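Local coordinates for mutT/nudix family protein (Listeria innocua, PDB 3I9X) that probably hydrolyses a nucleoside diphosphate linked to another moiety, as Nudix hydrolases generally do, at residues D31-T36 against W69-G74; P110-R115 against A158-D163. All coordinates share one frame; numbering follows the deposited sequence.

In the fold
This chain is the Nudix-domain portion of a longer protein. Contact 1 lies at the heart of the domain, its centre about 1 Å from that of the chain. Contact 2 lies toward the outside, about 13 Å from the chain centre, and the two contact centres are about 14 Å apart. They nevertheless join directly: Trp69 O is 2.7 Å from Ala158 N, and Val71 N is 3.2 Å from ND1 of His161, both probably hydrogen bonds. A glycerol, probably from the crystallisation liquor, spans them as well, since its O2 is hydrogen-bonded to Asp31 OD2 of contact 1 and to His161 NE2 of contact 2. It may mark a ligand pocket.

Contact 1. Residues D31-T36 against W69-G74; sequences DMILTT and WAVPGG
Val71 has CG1 anti to its carbonyl carbon (chi1 -59°) and CG2 wedged between the backbone N and that carbon, so its two methyls part to reach different residues of 31-36. CG1 meets CD1 of Ile33 at 3.5 Å, a close methyl contact between side chains that cross at a slant; Ile33 itself starts away from 69-74 and returns only at its end. CG2 rests 3.8 Å from CB of Asp31. Between them, Val71 CB lies 3.3 Å from the carbonyl O of Met32, and Pro72 CD reaches the same oxygen at 3.4 Å. One backbone bond ties the segments, Met32 N to Pro72 O at 2.9 Å, nearly straight at the hydrogen (161°). Next to it Asp31 and Gly73 form an antiparallel non-hydrogen-bonded pair. A water donates to both Asp31 OD1 (2.6 Å) and Val71 O (2.8 Å), steadying one carboxylate oxygen, while OD2 is hydrogen-bonded to Ser120, Thr29 and the glycerol. Beyond the contact, Met32 and Leu34 face helix 82-94, whereas Ile33 and Val71 pack on helix 161-177. Gly74 fits the first glycine of the Nudix box, which runs on into helix 82-94; a mixed sheet with helices on both faces is the alpha/beta/alpha sandwich of the Nudix fold.

Contact 2. Residues P110-R115 against A158-D163; sequences PGRDPR and AFDHLD. With GOL (glycerol), chain B.
Arg112 grips the carboxylate of Asp160 side-on, NE to OD2 and NH2 to OD1, each 2.7 Å, in a salt bridge whose two planes are turned 47° apart. OD2 lies in the guanidinium plane yet is itself approached from above the carboxylate plane; OD1 is met on its syn side. The arginine bends at chi3 (-60°), which turns the guanidinium back toward 158-163. That leaves NH1, and NH2 with its second hydrogen, to reach the glycerol, where NH1 donates to O1 (2.8 Å) and NH2 to O2 (3.0 Å). Glycerol O1 in turn donates to Asp113 OD2 at 2.6 Å, while His161 NE2 donates almost straight to O2. Phe159 closes one side: glycerol C2 stands over a face of its ring, offset toward the rim. With Phe159 at its second position, the chain makes a type II' turn from Ala158 to His161, leading into helix 161-177, with Asp160 at the N-cap position. This turn and the loop between strands 102-107 and 118-126 together hold the glycerol beside the central sheet of the Nudix fold, probably in a ligand pocket walled by polar groups and the Phe159 ring. Arg115 forms the second shell, holding the Asp113 carboxylate: OD1 accepts from Arg115 N in an Asx turn and, through its syn lone pair, from Arg115 NE; OD2 uses its own syn lone pair for Arg115 NH2 (3.0 Å). Held flat in this way, the Arg115 guanidinium has Phe159 CZ 3.6 Å above one face. Farther out, Ile118 O accepts from Arg112 NH1, and Glu65 OE1 from the backbone N of Phe159.

Contact 1. Residues D31-T36 against W69-G74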
loop_
_atom_site.group_PDB
_atom_site.type_symbol
_atom_site.label_atom_id
_atom_site.label_comp_id
_atom_site.label_asym_id
_atom_site.label_seq_id
_atom_site.Cartn_x
_atom_site.Cartn_y
_atom_site.Cartn_z
ATOM N N ASP A 31 -7.348 -3.905 -6.269
ATOM C CA ASP A 31 -7.856 -5.293 -6.341
ATOM C C ASP A 31 -8.533 -5.704 -5.038
ATOM O O ASP A 31 -8.047 -5.387 -3.944
ATOM C CB ASP A 31 -6.695 -6.229 -6.697
ATOM C CG ASP A 31 -6.176 -5.978 -8.107
ATOM O OD1 ASP A 31 -7.028 -5.982 -9.030
ATOM O OD2 ASP A 31 -4.953 -5.733 -8.292
ATOM N N MET A 32 -9.643 -6.429 -5.180
ATOM C CA MET A 32 -10.574 -6.706 -4.094
ATOM C C MET A 32 -10.762 -8.194 -3.813
ATOM O O MET A 32 -11.262 -8.940 -4.654
ATOM C CB MET A 32 -11.944 -6.134 -4.428
ATOM C CG MET A 32 -11.906 -4.622 -4.893
ATOM S SD MET A 32 -13.573 -3.824 -4.936
ATOM C CE MET A 32 -14.272 -4.973 -3.672
ATOM N N ILE A 33 -10.374 -8.617 -2.628
ATOM C CA ILE A 33 -10.742 -9.932 -2.118
ATOM C C ILE A 33 -12.145 -9.783 -1.534
ATOM O O ILE A 33 -12.342 -9.199 -0.453
ATOM C CB ILE A 33 -9.766 -10.382 -1.094
ATOM C CG1 ILE A 33 -8.403 -10.568 -1.757
ATOM C CG2 ILE A 33 -10.174 -11.647 -0.429
ATOM C CD1 ILE A 33 -8.368 -11.755 -2.570
ATOM N N LEU A 34 -13.114 -10.315 -2.258
ATOM C CA LEU A 34 -14.519 -10.170 -1.918
ATOM C C LEU A 34 -15.083 -11.433 -1.320
ATOM O O LEU A 34 -15.345 -12.404 -2.049
ATOM C CB LEU A 34 -15.295 -9.839 -3.186
ATOM C CG LEU A 34 -16.569 -9.043 -3.135
ATOM C CD1 LEU A 34 -16.416 -7.997 -2.043
ATOM C CD2 LEU A 34 -16.824 -8.363 -4.523
ATOM N N THR A 35 -15.291 -11.424 -0.011
ATOM C CA THR A 35 -15.652 -12.653 0.710
ATOM C C THR A 35 -16.997 -12.624 1.402
ATOM O O THR A 35 -17.570 -11.553 1.650
ATOM C CB THR A 35 -14.598 -13.016 1.734
ATOM O OG1 THR A 35 -14.671 -12.149 2.859
ATOM C CG2 THR A 35 -13.188 -12.948 1.133
ATOM N N THR A 36 -17.506 -13.819 1.683
ATOM C CA THR A 36 -18.701 -14.018 2.504
ATOM C C THR A 36 -18.543 -15.301 3.299
ATOM O O THR A 36 -17.565 -16.030 3.140
ATOM C CB THR A 36 -19.991 -14.047 1.703
ATOM O OG1 THR A 36 -21.111 -14.007 2.599
ATOM C CG2 THR A 36 -20.092 -15.278 0.844
ATOM N N TRP A 69 -8.523 -17.456 -13.312
ATOM C CA TRP A 69 -9.394 -16.760 -12.345
ATOM C C TRP A 69 -8.681 -15.575 -11.687
ATOM O O TRP A 69 -7.517 -15.662 -11.306
ATOM C CB TRP A 69 -9.870 -17.774 -11.294
ATOM C CG TRP A 69 -10.778 -18.808 -11.848
ATOM C CD1 TRP A 69 -10.426 -20.056 -12.326
ATOM C CD2 TRP A 69 -12.197 -18.714 -11.995
ATOM N NE1 TRP A 69 -11.548 -20.726 -12.760
ATOM C CE2 TRP A 69 -12.641 -19.927 -12.594
ATOM C CE3 TRP A 69 -13.135 -17.712 -11.720
ATOM C CZ2 TRP A 69 -13.975 -20.167 -12.909
ATOM C CZ3 TRP A 69 -14.479 -17.956 -12.023
ATOM C CH2 TRP A 69 -14.880 -19.192 -12.598
ATOM N N ALA A 70 -9.380 -14.460 -11.558
ATOM C CA ALA A 70 -8.825 -13.256 -10.976
ATOM C C ALA A 70 -9.822 -12.683 -9.965
ATOM O O ALA A 70 -11.037 -12.836 -10.145
ATOM C CB ALA A 70 -8.573 -12.197 -12.058
ATOM N N VAL A 71 -9.300 -11.980 -8.958
ATOM C CA VAL A 71 -10.175 -11.204 -8.085
ATOM C C VAL A 71 -10.774 -10.060 -8.877
ATOM O O VAL A 71 -10.174 -9.573 -9.812
ATOM C CB VAL A 71 -9.465 -10.698 -6.803
ATOM C CG1 VAL A 71 -8.946 -11.890 -6.059
ATOM C CG2 VAL A 71 -8.344 -9.645 -7.110
ATOM N N PRO A 72 -11.957 -9.627 -8.504
ATOM C CA PRO A 72 -12.424 -8.356 -9.042
ATOM C C PRO A 72 -11.465 -7.188 -8.757
ATOM O O PRO A 72 -10.763 -7.179 -7.731
ATOM C CB PRO A 72 -13.712 -8.122 -8.281
ATOM C CG PRO A 72 -14.081 -9.528 -7.735
ATOM C CD PRO A 72 -12.828 -10.151 -7.461
ATOM N N GLY A 73 -11.443 -6.229 -9.686
ATOM C CA GLY A 73 -10.676 -5.002 -9.521
ATOM C C GLY A 73 -10.577 -4.237 -10.817
ATOM O O GLY A 73 -11.212 -4.590 -11.807
ATOM N N GLY A 74 -9.767 -3.191 -10.821
ATOM C CA GLY A 74 -9.575 -2.372 -12.021
ATOM C C GLY A 74 -8.462 -1.370 -11.827
ATOM O O GLY A 74 -7.898 -1.245 -10.708
HETATM O O HOH W 1 -8.266 -7.650 -10.575
#

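Contact 2. Residues P110-R115 against A158-D163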
loop_
_atom_site.group_PDB
_atom_site.type_symbol
_atom_site.label_atom_id
_atom_site.label_comp_id
_atom_site.label_asym_id
_atom_site.label_seq_id
_atom_site.Cartn_x
_atom_site.Cartn_y
_atom_site.Cartn_z
ATOM N N PRO A 110 8.401 -7.194 -8.730
ATOM C CA PRO A 110 8.661 -7.020 -10.163
ATOM C C PRO A 110 8.297 -8.292 -10.931
ATOM O O PRO A 110 8.545 -9.395 -10.474
ATOM C CB PRO A 110 10.162 -6.693 -10.238
ATOM C CG PRO A 110 10.710 -6.867 -8.857
ATOM C CD PRO A 110 9.633 -7.321 -7.925
ATOM N N GLY A 111 7.607 -8.130 -12.039
ATOM C CA GLY A 111 7.157 -9.285 -12.816
ATOM C C GLY A 111 5.752 -9.804 -12.501
ATOM O O GLY A 111 5.287 -10.707 -13.205
ATOM N N ARG A 112 5.066 -9.243 -11.483
ATOM C CA ARG A 112 3.788 -9.795 -11.020
ATOM C C ARG A 112 2.760 -9.809 -12.134
ATOM O O ARG A 112 1.973 -10.742 -12.253
ATOM C CB ARG A 112 3.239 -9.043 -9.785
ATOM C CG ARG A 112 3.126 -7.515 -9.911
ATOM C CD ARG A 112 2.544 -6.912 -8.609
ATOM N NE ARG A 112 1.218 -7.517 -8.439
ATOM C CZ ARG A 112 0.150 -7.097 -9.076
ATOM N NH1 ARG A 112 0.201 -6.000 -9.804
ATOM N NH2 ARG A 112 -0.980 -7.765 -8.960
ATOM N N ASP A 113 2.788 -8.759 -12.937
ATOM C CA ASP A 113 1.916 -8.576 -14.059
ATOM C C ASP A 113 2.801 -8.524 -15.317
ATOM O O ASP A 113 3.683 -7.655 -15.450
ATOM C CB ASP A 113 1.145 -7.274 -13.884
ATOM C CG ASP A 113 -0.057 -7.140 -14.815
ATOM O OD1 ASP A 113 0.069 -7.400 -16.039
ATOM O OD2 ASP A 113 -1.133 -6.680 -14.337
ATOM N N PRO A 114 2.563 -9.453 -16.259
ATOM C CA PRO A 114 3.368 -9.486 -17.503
ATOM C C PRO A 114 3.126 -8.291 -18.396
ATOM O O PRO A 114 3.973 -7.973 -19.200
ATOM C CB PRO A 114 2.882 -10.774 -18.199
ATOM C CG PRO A 114 1.466 -11.006 -17.619
ATOM C CD PRO A 114 1.629 -10.593 -16.175
ATOM N N ARG A 115 1.993 -7.612 -18.233
ATOM C CA ARG A 115 1.665 -6.474 -19.065
ATOM C C ARG A 115 2.558 -5.239 -18.809
ATOM O O ARG A 115 2.587 -4.326 -19.632
ATOM C CB ARG A 115 0.170 -6.154 -18.949
ATOM C CG ARG A 115 -0.769 -7.373 -19.327
ATOM C CD ARG A 115 -2.267 -7.135 -18.993
ATOM N NE ARG A 115 -2.511 -6.813 -17.570
ATOM C CZ ARG A 115 -3.715 -6.633 -17.010
ATOM N NH1 ARG A 115 -4.824 -6.745 -17.740
ATOM N NH2 ARG A 115 -3.816 -6.342 -15.707
ATOM N N ALA A 158 -4.910 -15.917 -12.043
ATOM C CA ALA A 158 -4.186 -14.910 -12.803
ATOM C C ALA A 158 -3.138 -14.143 -11.955
ATOM O O ALA A 158 -3.321 -13.946 -10.740
ATOM C CB ALA A 158 -5.191 -13.920 -13.452
ATOM N N PHE A 159 -2.023 -13.778 -12.590
ATOM C CA PHE A 159 -1.037 -12.822 -12.033
ATOM C C PHE A 159 -0.508 -13.366 -10.733
ATOM O O PHE A 159 -0.181 -14.563 -10.645
ATOM C CB PHE A 159 -1.675 -11.428 -11.817
ATOM C CG PHE A 159 -2.474 -10.917 -13.001
ATOM C CD1 PHE A 159 -3.858 -10.772 -12.911
ATOM C CD2 PHE A 159 -1.841 -10.530 -14.180
ATOM C CE1 PHE A 159 -4.605 -10.293 -13.984
ATOM C CE2 PHE A 159 -2.597 -10.067 -15.263
ATOM C CZ PHE A 159 -3.966 -9.951 -15.160
ATOM N N ASP A 160 -0.386 -12.524 -9.710
ATOM C CA ASP A 160 0.032 -13.038 -8.401
ATOM C C ASP A 160 -1.164 -13.280 -7.505
ATOM O O ASP A 160 -1.025 -13.261 -6.279
ATOM C CB ASP A 160 1.037 -12.083 -7.706
ATOM C CG ASP A 160 0.528 -10.672 -7.571
ATOM O OD1 ASP A 160 -0.565 -10.327 -8.073
ATOM O OD2 ASP A 160 1.273 -9.854 -7.016
ATOM N N HIS A 161 -2.345 -13.475 -8.076
ATOM C CA HIS A 161 -3.542 -13.505 -7.249
ATOM C C HIS A 161 -3.617 -14.635 -6.235
ATOM O O HIS A 161 -4.352 -14.482 -5.231
ATOM C CB HIS A 161 -4.828 -13.387 -8.064
ATOM C CG HIS A 161 -5.013 -12.034 -8.644
ATOM N ND1 HIS A 161 -6.170 -11.629 -9.284
ATOM C CD2 HIS A 161 -4.160 -10.989 -8.706
ATOM C CE1 HIS A 161 -6.021 -10.385 -9.701
ATOM N NE2 HIS A 161 -4.810 -9.970 -9.355
ATOM N N LEU A 162 -2.872 -15.721 -6.457
ATOM C CA LEU A 162 -2.733 -16.758 -5.460
ATOM C C LEU A 162 -2.081 -16.179 -4.185
ATOM O O LEU A 162 -2.481 -16.506 -3.057
ATOM C CB LEU A 162 -1.864 -17.914 -5.956
ATOM C CG LEU A 162 -1.694 -19.021 -4.890
ATOM C CD1 LEU A 162 -3.052 -19.473 -4.358
ATOM C CD2 LEU A 162 -0.819 -20.264 -5.356
ATOM N N ASP A 163 -1.041 -15.366 -4.385
ATOM C CA ASP A 163 -0.375 -14.688 -3.276
ATOM C C ASP A 163 -1.317 -13.737 -2.555
ATOM O O ASP A 163 -1.343 -13.714 -1.317
ATOM C CB ASP A 163 0.851 -13.932 -3.765
ATOM C CG ASP A 163 1.948 -14.871 -4.189
ATOM O OD1 ASP A 163 2.011 -15.985 -3.595
ATOM O OD2 ASP A 163 2.730 -14.531 -5.110
HETATM C C1 GOL B . -3.043 -5.893 -11.881
HETATM O O1 GOL B . -1.662 -6.213 -11.835
HETATM C C2 GOL B . -3.894 -7.104 -11.477
HETATM O O2 GOL B . -3.761 -7.354 -10.099
HETATM C C3 GOL B . -5.363 -6.910 -11.800
HETATM O O3 GOL B . -5.821 -5.590 -11.496
#